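Local coordinates for general Secretion Pathway Protein (Vibrio vulnificus, PDB 4G54) that probably binds peptidoglycan in the periplasm, as part of the EpsAB fusion protein of the type II secretion system, at residues 38-43 with 93-98; 147-152 with 203-208; 156-161 with 180-185; 161-166 with 173-178. One frame throughout, in Å; residues are numbered along the deposited sequence.

How the contacts relate
From the N terminus, contact 1 comes first: 38-43, at the end of helix 30-40, meets 93-98 on strand 88-97, closing a loop within the peptidase C39-like domain. The chain then enters the putative peptidoglycan-binding domain, and the other three contacts nest. Contact 2 closes the widest loop of these, from helix 145-158 to the segment 203-208 after helix 193-202. Inside it, contact 3 joins the ends of helices 145-158 and 170-182, and inside that, contact 4 folds the connecting loop onto helix 170-182. Contacts 3 and 4 share Glu161. Contacts 1 and 2 also touch, where Trp41 packs on Ser204 and Pro208.

Contact 1: residues 38-43 with 93-98; sequences YKLWGY and VLLEVD
Leu40, in the last turn of helix 30-40, packs against Val93 and Leu95 of strand 88-97, a helix-on-sheet contact in the peptidase C39-like domain, where the strand belongs to a six-stranded antiparallel sheet. One methyl of Leu40 does all the touching: CD2 lies 3.8 Å from CG1 of Val93 and 3.7 Å from CD1 of Leu95. With Val93 the approach is tip to tip, whereas the Leu95 side chain comes in at a slant. Branched aliphatic residues suit this place because all three are buried and need only apolar surface; no hydrogen bond crosses between the segments.

The torsions explain the meeting. In Val93, CG1 stands anti to the backbone N (chi1 169°), and this is the methyl that meets the leucine. The CB of Leu95 does not itself point at the helix, yet the chain beyond it carries CD1 across to Leu40. Leu105 of the neighbouring strand 101-105 also touches Leu40, so the helix end rests on two strands.

Further out, the strand is irregular: Leu95 and Glu96 both face Val103 in a classic beta bulge. Leu94 points away from the helix and packs on Leu72 of helix 69-73, so at Val93 to Leu95 the strand has a helix packed on each side. Helix 30-40 ends in a Schellman motif, with Gly42 the first residue to leave helical angles, at a positive phi of 91°, where a side chain would press on the preceding carbonyl oxygen. The motif is closed by Gly42 N to Lys39 O, 2.8 Å, and Tyr43 N to Tyr38 O, 3.1 Å.

Contact 2: residues 147-152 with 203-208; sequences IEVLDQ and VSLSEP
Leu205 reaches from the loop after helix 193-202 to the side of helix 145-158, touching Val149 and Gln152, residues three apart and so nearly on one side of the helix. Its CG is anti to the carbonyl carbon (chi1 -61°), and with chi2 extended the two methyls end up near the helix although the CB points elsewhere. CD2 meets CB of Gln152 at 3.8 Å, while CD1 lies more loosely beside CG1 of Val149, at 4.2 Å.

Gln152 starts toward the loop and then turns off. Its chain bends at chi2 (-72°), which offers Leu205 the aliphatic root of the side chain. A glutamine suits such an exposed position, since its CB can pack while the amide is led away from the contact. Leu153, on the same helix, also touches Leu205.

Within the loop, Glu207 folds back so that OE2 accepts the backbone N of Ser204 at 3.1 Å, met on the anti side of the carboxylate and 22° out of its plane. The other oxygen, OE1, forms a salt bridge with Arg210.

Leu205 thus contributes apolar packing, which can adjust its fit, while a directional tie between loop and helix comes from the hydrogen bond of Lys156 NZ to Ser204 O.

Contact 3: residues 156-161 with 180-185; sequences KALNDE and QRWQAM
Two helix ends meet here in the putative peptidoglycan-binding domain: Ala157 and Leu158, at the close of helix 145-158, pack on Trp182, the last residue of helix 170-182. The indole does all the work from its side. Its CG is anti to the backbone N (chi1 174°), which carries the six-membered ring over to the other helix. CH2 comes within 3.3 Å of the carbonyl O of Ala157, an oblique approach, and CZ3 lies 4.2 Å from the CB of the same alanine. The small methyl of Ala157 suits a place where the ring lies so close to the backbone. Leu158 runs past the indole in the opposite direction, bringing CD2 to 3.8 Å from CE3. A large flat ring can thus touch both a backbone carbonyl and two aliphatic side chains, though no hydrogen bond links the segments.

Both helices finish in Schellman motifs, with Asn159 and Ala184 as their positive-phi residues; Met185 N to Gln180 O, 2.9 Å, is one of the closing bonds.

Around this pair, helix 193-202 supplies Leu199 against Ala157 and Met202 against Trp182, while Leu158 also packs on Trp178 and Arg175, about one and two turns back from Trp182 along helix 170-182.

Contact 4: residues 161-166 with 173-178; sequences EPLKTT and MQRVEW
Glu161 opens the loop segment and touches Arg175 of helix 170-182 through its backbone carbonyl; its side chain starts off in the other direction. The O of Glu161 lies over one face of the guanidinium, 3.5 Å from NH2 and nearer that end of the group than its centre. An oxygen placed above the plane is badly set to accept an N-H, and no hydrogen bond forms, although the carbonyl's partial negative charge probably still favours the cation. The salt bridge of Arg175 is made instead with Asp160, just before the segment, whose OD1 pairs with NH2.

Pro162 turns from the arginine and packs on Asp151, Gln152 and Ala155 of helix 145-158; its compact, apolar ring fits against the side of the helix, and its fixed phi helps keep the loop extended there.

Leu163 points back to helix 170-182. Its CG lies 4.0 Å from CD of Arg175, with CD2 equally near, and the leucine and the arginine run alongside in opposing senses. The arginine can serve both neighbours because its chain bends at chi3 (58°): the methylene CD lies against the leucine, and the guanidinium turns toward Glu161 and Asp160. Leu163 also touches Glu171 and Leu172.

Beyond it, Lys164 takes a positive phi (59°), and the backbone turns about Asp151 of helix 145-158. The carboxylate accepts Leu163 N at OD1 and Thr165 N at OD2. Thr166 follows, its OG1 hydrogen-bonded to Glu148 OE2.

The whole is the loop joining two consecutive helices of the putative peptidoglycan-binding domain, held to one helix by carboxylates and to the next by a long arginine.

Contact 1: residues 38-43 with 93-98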
# COMPACT_ATOMS: atom_id res chain seq x y z
N TYR A 38 -0.79 0.90 9.53
CA TYR A 38 -0.58 -0.55 9.60
C TYR A 38 -1.83 -1.28 10.12
O TYR A 38 -2.10 -2.42 9.70
CB TYR A 38 0.55 -0.90 10.55
CG TYR A 38 1.94 -0.91 9.92
CD1 TYR A 38 2.83 0.11 10.14
CD2 TYR A 38 2.35 -1.97 9.05
CE1 TYR A 38 4.20 0.01 9.58
CE2 TYR A 38 3.56 -2.02 8.47
CZ TYR A 38 4.50 -1.06 8.76
OH TYR A 38 5.75 -1.14 8.18
N LYS A 39 -2.60 -0.66 10.99
CA LYS A 39 -3.79 -1.38 11.47
C LYS A 39 -4.78 -1.66 10.29
O LYS A 39 -5.50 -2.67 10.30
CB LYS A 39 -4.53 -0.54 12.47
CG LYS A 39 -3.81 -0.25 13.72
CD LYS A 39 -4.77 0.48 14.75
CE LYS A 39 -3.94 1.21 15.76
NZ LYS A 39 -4.80 2.03 16.66
N LEU A 40 -4.86 -0.75 9.30
CA LEU A 40 -5.72 -0.95 8.14
C LEU A 40 -5.30 -2.16 7.36
O LEU A 40 -6.15 -2.79 6.73
CB LEU A 40 -5.65 0.27 7.18
CG LEU A 40 -6.71 1.30 7.29
CD1 LEU A 40 -6.42 1.98 8.52
CD2 LEU A 40 -6.67 2.29 6.11
N TRP A 41 -4.01 -2.50 7.39
CA TRP A 41 -3.55 -3.71 6.75
C TRP A 41 -3.71 -4.95 7.66
O TRP A 41 -3.38 -6.10 7.27
CB TRP A 41 -2.08 -3.53 6.33
CG TRP A 41 -1.90 -2.54 5.21
CD1 TRP A 41 -1.63 -1.26 5.32
CD2 TRP A 41 -1.95 -2.84 3.82
NE1 TRP A 41 -1.50 -0.66 4.08
CE2 TRP A 41 -1.68 -1.64 3.12
CE3 TRP A 41 -2.17 -4.03 3.10
CZ2 TRP A 41 -1.63 -1.58 1.67
CZ3 TRP A 41 -2.12 -3.98 1.69
CH2 TRP A 41 -1.89 -2.77 1.02
N GLY A 42 -4.24 -4.75 8.87
CA GLY A 42 -4.42 -5.88 9.81
C GLY A 42 -3.27 -6.16 10.76
O GLY A 42 -3.28 -7.25 11.43
N TYR A 43 -2.28 -5.25 10.83
CA TYR A 43 -1.07 -5.52 11.56
C TYR A 43 -0.85 -4.60 12.74
O TYR A 43 -1.15 -3.41 12.69
CB TYR A 43 0.16 -5.44 10.68
CG TYR A 43 0.12 -6.55 9.66
CD1 TYR A 43 0.31 -7.89 10.06
CD2 TYR A 43 -0.10 -6.31 8.29
CE1 TYR A 43 0.29 -8.95 9.12
CE2 TYR A 43 -0.10 -7.36 7.36
CZ TYR A 43 0.09 -8.68 7.82
OH TYR A 43 0.02 -9.79 7.00
N VAL A 93 -4.82 9.39 7.85
CA VAL A 93 -4.89 8.33 6.87
C VAL A 93 -5.88 8.65 5.80
O VAL A 93 -7.04 8.99 6.09
CB VAL A 93 -5.19 6.95 7.53
CG1 VAL A 93 -5.53 5.90 6.46
CG2 VAL A 93 -3.98 6.53 8.40
N LEU A 94 -5.44 8.54 4.53
CA LEU A 94 -6.39 8.63 3.40
C LEU A 94 -6.84 7.22 3.12
O LEU A 94 -6.04 6.35 2.74
CB LEU A 94 -5.66 9.22 2.16
CG LEU A 94 -6.49 9.20 0.85
CD1 LEU A 94 -7.58 10.18 0.93
CD2 LEU A 94 -5.55 9.57 -0.32
N LEU A 95 -8.16 6.98 3.25
CA LEU A 95 -8.71 5.66 3.00
C LEU A 95 -9.19 5.57 1.61
O LEU A 95 -8.97 4.50 0.98
CB LEU A 95 -9.91 5.38 4.02
CG LEU A 95 -10.69 4.10 3.83
CD1 LEU A 95 -9.82 2.89 4.17
CD2 LEU A 95 -11.92 4.16 4.80
N GLU A 96 -9.95 6.56 1.12
CA GLU A 96 -10.35 6.52 -0.30
C GLU A 96 -10.45 7.92 -0.85
O GLU A 96 -10.50 8.86 -0.12
CB GLU A 96 -11.61 5.76 -0.53
CG GLU A 96 -12.76 6.24 0.26
CD GLU A 96 -13.97 5.26 0.07
OE1 GLU A 96 -14.48 4.69 1.03
OE2 GLU A 96 -14.37 5.07 -1.11
N VAL A 97 -10.50 8.00 -2.16
CA VAL A 97 -10.40 9.30 -2.83
C VAL A 97 -11.14 9.24 -4.13
O VAL A 97 -11.10 8.21 -4.85
CB VAL A 97 -8.92 9.70 -3.08
CG1 VAL A 97 -8.08 8.57 -3.85
CG2 VAL A 97 -8.87 11.04 -3.87
N ASP A 98 -11.85 10.33 -4.45
CA ASP A 98 -12.48 10.48 -5.79
C ASP A 98 -12.32 11.97 -6.18
O ASP A 98 -11.74 12.71 -5.40
CB ASP A 98 -13.90 9.91 -5.85
CG ASP A 98 -14.93 10.74 -5.10
OD1 ASP A 98 -14.76 11.98 -4.95
OD2 ASP A 98 -16.01 10.18 -4.73

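Contact 2: residues 147-152 with 203-208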
# COMPACT_ATOMS: atom_id res chain seq x y z
N ILE A 147 7.90 -17.98 -6.46
CA ILE A 147 7.25 -18.09 -7.77
C ILE A 147 5.76 -18.26 -7.56
O ILE A 147 4.96 -17.62 -8.30
CB ILE A 147 7.82 -19.26 -8.55
CG1 ILE A 147 9.33 -19.14 -8.79
CG2 ILE A 147 7.08 -19.35 -9.89
CD1 ILE A 147 9.88 -17.75 -9.18
N GLU A 148 5.33 -18.98 -6.53
CA GLU A 148 3.91 -19.11 -6.28
C GLU A 148 3.31 -17.77 -5.94
O GLU A 148 2.17 -17.43 -6.35
CB GLU A 148 3.64 -20.07 -5.08
CG GLU A 148 4.34 -21.39 -5.25
CD GLU A 148 4.26 -22.29 -3.99
OE1 GLU A 148 3.87 -21.84 -2.89
OE2 GLU A 148 4.63 -23.48 -4.14
N VAL A 149 4.05 -16.95 -5.15
CA VAL A 149 3.57 -15.63 -4.86
C VAL A 149 3.50 -14.66 -6.07
O VAL A 149 2.49 -13.99 -6.26
CB VAL A 149 4.51 -14.94 -3.78
CG1 VAL A 149 4.17 -13.46 -3.59
CG2 VAL A 149 4.33 -15.70 -2.46
N LEU A 150 4.51 -14.74 -6.96
CA LEU A 150 4.50 -14.04 -8.27
C LEU A 150 3.24 -14.42 -9.08
O LEU A 150 2.50 -13.52 -9.54
CB LEU A 150 5.82 -14.39 -9.04
CG LEU A 150 5.77 -13.72 -10.39
CD1 LEU A 150 5.58 -12.22 -10.41
CD2 LEU A 150 7.08 -14.14 -11.15
N ASP A 151 2.97 -15.73 -9.08
CA ASP A 151 1.86 -16.28 -9.89
C ASP A 151 0.54 -15.63 -9.30
O ASP A 151 -0.33 -15.10 -10.07
CB ASP A 151 1.95 -17.76 -9.77
CG ASP A 151 0.83 -18.55 -10.53
OD1 ASP A 151 0.39 -18.09 -11.61
OD2 ASP A 151 0.45 -19.62 -9.97
N GLN A 152 0.40 -15.64 -7.98
CA GLN A 152 -0.81 -15.14 -7.39
C GLN A 152 -0.96 -13.64 -7.60
O GLN A 152 -2.11 -13.17 -7.89
CB GLN A 152 -0.79 -15.43 -5.85
CG GLN A 152 -0.86 -16.96 -5.65
CD GLN A 152 -2.27 -17.58 -5.99
OE1 GLN A 152 -3.32 -16.89 -5.95
NE2 GLN A 152 -2.28 -18.92 -6.34
N VAL A 203 -0.86 -4.26 -6.31
CA VAL A 203 -1.77 -5.29 -5.72
C VAL A 203 -1.07 -6.00 -4.58
O VAL A 203 0.16 -6.04 -4.50
CB VAL A 203 -2.25 -6.40 -6.77
CG1 VAL A 203 -3.17 -5.78 -7.87
CG2 VAL A 203 -1.07 -7.09 -7.37
N SER A 204 -1.88 -6.60 -3.68
CA SER A 204 -1.31 -7.36 -2.57
C SER A 204 -2.05 -8.70 -2.48
O SER A 204 -3.21 -8.80 -2.92
CB SER A 204 -1.63 -6.64 -1.23
OG SER A 204 -1.34 -5.22 -1.33
N LEU A 205 -1.42 -9.63 -1.77
CA LEU A 205 -2.14 -10.98 -1.57
C LEU A 205 -3.39 -10.84 -0.71
O LEU A 205 -4.34 -11.62 -0.94
CB LEU A 205 -1.21 -11.97 -0.89
CG LEU A 205 0.10 -12.35 -1.65
CD1 LEU A 205 1.03 -13.26 -0.80
CD2 LEU A 205 -0.19 -13.00 -3.03
N SER A 206 -3.40 -9.93 0.26
CA SER A 206 -4.68 -9.60 0.92
C SER A 206 -4.73 -8.11 1.16
O SER A 206 -3.70 -7.47 1.44
CB SER A 206 -4.95 -10.41 2.21
OG SER A 206 -6.37 -10.37 2.59
N GLU A 207 -5.96 -7.59 1.08
CA GLU A 207 -6.18 -6.14 1.18
C GLU A 207 -7.31 -5.94 2.20
O GLU A 207 -8.45 -5.63 1.87
CB GLU A 207 -6.51 -5.60 -0.22
CG GLU A 207 -5.47 -6.08 -1.28
CD GLU A 207 -5.68 -5.46 -2.65
OE1 GLU A 207 -6.87 -5.24 -2.97
OE2 GLU A 207 -4.67 -5.23 -3.39
N PRO A 208 -7.00 -6.24 3.49
CA PRO A 208 -8.07 -6.13 4.45
C PRO A 208 -8.66 -4.76 4.55
O PRO A 208 -9.76 -4.60 5.09
CB PRO A 208 -7.46 -6.67 5.77
CG PRO A 208 -6.05 -6.90 5.45
CD PRO A 208 -5.70 -6.47 4.12

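Contact 3: residues 156-161 with 180-185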
# COMPACT_ATOMS: atom_id res chain seq x y z
N LYS A 156 -3.85 -11.49 -9.74
CA LYS A 156 -4.65 -10.44 -9.13
C LYS A 156 -4.57 -9.14 -9.98
O LYS A 156 -5.61 -8.40 -10.14
CB LYS A 156 -4.12 -10.15 -7.70
CG LYS A 156 -4.96 -9.15 -6.91
CD LYS A 156 -6.06 -9.82 -6.05
CE LYS A 156 -5.60 -10.09 -4.60
NZ LYS A 156 -6.04 -9.12 -3.51
N ALA A 157 -3.39 -8.76 -10.47
CA ALA A 157 -3.26 -7.57 -11.24
C ALA A 157 -3.95 -7.65 -12.58
O ALA A 157 -4.63 -6.68 -13.00
CB ALA A 157 -1.82 -7.29 -11.45
N LEU A 158 -3.89 -8.83 -13.19
CA LEU A 158 -4.48 -9.02 -14.51
C LEU A 158 -5.96 -9.37 -14.44
O LEU A 158 -6.63 -9.47 -15.47
CB LEU A 158 -3.73 -10.12 -15.31
CG LEU A 158 -2.25 -9.79 -15.56
CD1 LEU A 158 -1.69 -10.96 -16.36
CD2 LEU A 158 -2.05 -8.52 -16.42
N ASN A 159 -6.47 -9.58 -13.21
CA ASN A 159 -7.84 -9.99 -13.01
C ASN A 159 -8.18 -11.27 -13.75
O ASN A 159 -9.29 -11.37 -14.41
CB ASN A 159 -8.82 -8.88 -13.30
CG ASN A 159 -9.76 -8.76 -12.21
OD1 ASN A 159 -9.58 -7.87 -11.34
ND2 ASN A 159 -10.68 -9.72 -12.10
N ASP A 160 -7.28 -12.25 -13.60
CA ASP A 160 -7.58 -13.54 -14.27
C ASP A 160 -7.10 -14.68 -13.38
O ASP A 160 -7.06 -14.52 -12.12
CB ASP A 160 -6.95 -13.55 -15.67
CG ASP A 160 -5.47 -13.41 -15.62
OD1 ASP A 160 -4.87 -13.41 -14.52
OD2 ASP A 160 -4.89 -13.25 -16.74
N GLU A 161 -6.81 -15.85 -13.95
CA GLU A 161 -6.54 -17.03 -13.08
C GLU A 161 -5.07 -17.31 -12.96
O GLU A 161 -4.32 -17.18 -13.92
CB GLU A 161 -7.26 -18.26 -13.69
CG GLU A 161 -8.80 -18.06 -13.73
CD GLU A 161 -9.35 -18.01 -12.32
OE1 GLU A 161 -8.88 -18.81 -11.49
OE2 GLU A 161 -10.21 -17.14 -12.00
N GLN A 180 3.92 -6.57 -18.22
CA GLN A 180 4.91 -5.54 -18.68
C GLN A 180 4.33 -4.66 -19.80
O GLN A 180 4.42 -3.42 -19.72
CB GLN A 180 6.22 -6.18 -19.16
CG GLN A 180 6.99 -6.71 -17.87
CD GLN A 180 8.16 -7.59 -18.33
OE1 GLN A 180 8.06 -8.34 -19.31
NE2 GLN A 180 9.18 -7.68 -17.49
N ARG A 181 3.67 -5.29 -20.79
CA ARG A 181 3.11 -4.50 -21.92
C ARG A 181 1.96 -3.60 -21.45
O ARG A 181 1.94 -2.37 -21.75
CB ARG A 181 2.59 -5.46 -22.99
CG ARG A 181 1.82 -4.69 -24.07
CD ARG A 181 2.06 -5.39 -25.33
NE ARG A 181 1.92 -4.34 -26.31
CZ ARG A 181 2.23 -4.44 -27.57
NH1 ARG A 181 2.73 -5.58 -28.02
NH2 ARG A 181 2.05 -3.36 -28.38
N TRP A 182 1.10 -4.15 -20.58
CA TRP A 182 0.04 -3.32 -20.00
C TRP A 182 0.55 -2.12 -19.24
O TRP A 182 0.05 -0.95 -19.44
CB TRP A 182 -0.79 -4.20 -19.10
CG TRP A 182 -1.85 -3.48 -18.30
CD1 TRP A 182 -2.64 -2.44 -18.70
CD2 TRP A 182 -2.21 -3.79 -16.96
NE1 TRP A 182 -3.55 -2.11 -17.67
CE2 TRP A 182 -3.32 -2.95 -16.61
CE3 TRP A 182 -1.81 -4.76 -16.06
CZ2 TRP A 182 -3.91 -2.98 -15.32
CZ3 TRP A 182 -2.41 -4.82 -14.83
CH2 TRP A 182 -3.47 -3.93 -14.47
N GLN A 183 1.65 -2.34 -18.50
CA GLN A 183 2.25 -1.26 -17.66
C GLN A 183 3.31 -0.40 -18.40
O GLN A 183 4.03 0.37 -17.74
CB GLN A 183 2.82 -1.98 -16.41
CG GLN A 183 1.68 -2.50 -15.51
CD GLN A 183 0.77 -1.40 -15.02
OE1 GLN A 183 -0.49 -1.52 -15.22
NE2 GLN A 183 1.28 -0.31 -14.50
N ALA A 184 3.42 -0.58 -19.71
CA ALA A 184 4.34 0.24 -20.56
C ALA A 184 5.76 0.11 -20.11
O ALA A 184 6.52 1.13 -19.98
CB ALA A 184 3.86 1.73 -20.48
N MET A 185 6.21 -1.12 -19.86
CA MET A 185 7.57 -1.40 -19.41
C MET A 185 8.16 -2.40 -20.45
O MET A 185 7.42 -3.14 -21.11
CB MET A 185 7.52 -2.09 -17.99
CG MET A 185 6.82 -1.14 -16.95
SD MET A 185 6.96 -1.80 -15.24
CE MET A 185 7.54 -3.01 -15.73

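Contact 4: residues 161-166 with 173-178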
# COMPACT_ATOMS: atom_id res chain seq x y z
N GLU A 161 -6.81 -15.85 -13.95
CA GLU A 161 -6.54 -17.03 -13.08
C GLU A 161 -5.07 -17.31 -12.96
O GLU A 161 -4.32 -17.18 -13.92
CB GLU A 161 -7.26 -18.26 -13.69
CG GLU A 161 -8.80 -18.06 -13.73
CD GLU A 161 -9.35 -18.01 -12.32
OE1 GLU A 161 -8.88 -18.81 -11.49
OE2 GLU A 161 -10.21 -17.14 -12.00
N PRO A 162 -4.62 -17.72 -11.75
CA PRO A 162 -3.23 -18.15 -11.62
C PRO A 162 -2.96 -19.49 -12.23
O PRO A 162 -3.94 -20.26 -12.51
CB PRO A 162 -3.02 -18.23 -10.10
CG PRO A 162 -4.38 -18.42 -9.52
CD PRO A 162 -5.38 -17.71 -10.46
N LEU A 163 -1.68 -19.75 -12.55
CA LEU A 163 -1.29 -21.04 -13.07
C LEU A 163 -1.23 -22.10 -11.97
O LEU A 163 -1.27 -23.33 -12.35
CB LEU A 163 0.12 -20.98 -13.72
CG LEU A 163 0.17 -19.94 -14.85
CD1 LEU A 163 1.56 -20.03 -15.39
CD2 LEU A 163 -0.83 -20.28 -16.00
N LYS A 164 -1.13 -21.71 -10.68
CA LYS A 164 -0.82 -22.69 -9.57
C LYS A 164 0.51 -23.36 -9.87
O LYS A 164 0.64 -24.60 -9.82
CB LYS A 164 -1.93 -23.71 -9.29
CG LYS A 164 -3.22 -22.89 -8.96
CD LYS A 164 -4.36 -23.87 -8.53
CE LYS A 164 -5.74 -23.21 -8.75
NZ LYS A 164 -6.90 -24.14 -8.29
N THR A 165 1.54 -22.55 -10.09
CA THR A 165 2.85 -23.14 -10.41
C THR A 165 3.86 -22.72 -9.33
O THR A 165 3.82 -21.57 -8.88
CB THR A 165 3.30 -22.66 -11.78
OG1 THR A 165 4.54 -23.28 -12.09
CG2 THR A 165 3.50 -21.12 -11.85
N THR A 166 4.81 -23.63 -9.01
CA THR A 166 5.94 -23.32 -8.22
C THR A 166 7.14 -23.08 -9.10
O THR A 166 8.21 -22.71 -8.61
CB THR A 166 6.28 -24.63 -7.38
OG1 THR A 166 5.11 -24.91 -6.61
CG2 THR A 166 7.42 -24.37 -6.43
N MET A 173 6.29 -16.83 -17.91
CA MET A 173 7.06 -15.79 -18.60
C MET A 173 6.13 -14.96 -19.55
O MET A 173 6.25 -13.70 -19.57
CB MET A 173 8.23 -16.43 -19.38
CG MET A 173 9.16 -15.36 -19.89
SD MET A 173 10.64 -16.22 -20.61
CE MET A 173 11.45 -14.74 -21.28
N GLN A 174 5.24 -15.64 -20.29
CA GLN A 174 4.29 -14.90 -21.18
C GLN A 174 3.40 -14.02 -20.32
O GLN A 174 3.01 -12.94 -20.77
CB GLN A 174 3.47 -15.96 -21.96
CG GLN A 174 4.39 -16.66 -22.94
CD GLN A 174 3.91 -16.45 -24.36
OE1 GLN A 174 4.35 -15.55 -25.08
NE2 GLN A 174 2.91 -17.24 -24.73
N ARG A 175 3.06 -14.44 -19.11
CA ARG A 175 2.19 -13.60 -18.24
C ARG A 175 2.92 -12.40 -17.67
O ARG A 175 2.37 -11.32 -17.61
CB ARG A 175 1.60 -14.42 -17.07
CG ARG A 175 0.58 -15.43 -17.70
CD ARG A 175 0.00 -16.39 -16.60
NE ARG A 175 -0.68 -15.67 -15.50
CZ ARG A 175 -1.82 -14.98 -15.64
NH1 ARG A 175 -2.52 -14.87 -16.79
NH2 ARG A 175 -2.28 -14.36 -14.52
N VAL A 176 4.20 -12.60 -17.31
CA VAL A 176 5.03 -11.42 -16.99
C VAL A 176 5.08 -10.42 -18.15
O VAL A 176 4.90 -9.19 -17.94
CB VAL A 176 6.44 -11.85 -16.59
CG1 VAL A 176 7.39 -10.64 -16.37
CG2 VAL A 176 6.33 -12.60 -15.26
N GLU A 177 5.31 -10.94 -19.37
CA GLU A 177 5.29 -10.01 -20.50
C GLU A 177 3.97 -9.28 -20.70
O GLU A 177 3.97 -8.10 -21.09
CB GLU A 177 5.64 -10.82 -21.80
CG GLU A 177 7.05 -11.39 -21.80
CD GLU A 177 7.29 -12.54 -22.78
OE1 GLU A 177 6.47 -12.76 -23.72
OE2 GLU A 177 8.36 -13.23 -22.68
N TRP A 178 2.85 -9.98 -20.47
CA TRP A 178 1.54 -9.33 -20.63
C TRP A 178 1.39 -8.22 -19.62
O TRP A 178 0.91 -7.15 -19.96
CB TRP A 178 0.46 -10.43 -20.42
CG TRP A 178 -0.91 -10.06 -20.93
CD1 TRP A 178 -1.90 -9.32 -20.27
CD2 TRP A 178 -1.44 -10.42 -22.20
NE1 TRP A 178 -3.04 -9.23 -21.10
CE2 TRP A 178 -2.76 -9.86 -22.30
CE3 TRP A 178 -0.88 -11.13 -23.30
CZ2 TRP A 178 -3.55 -10.05 -23.42
CZ3 TRP A 178 -1.71 -11.30 -24.47
CH2 TRP A 178 -2.98 -10.74 -24.49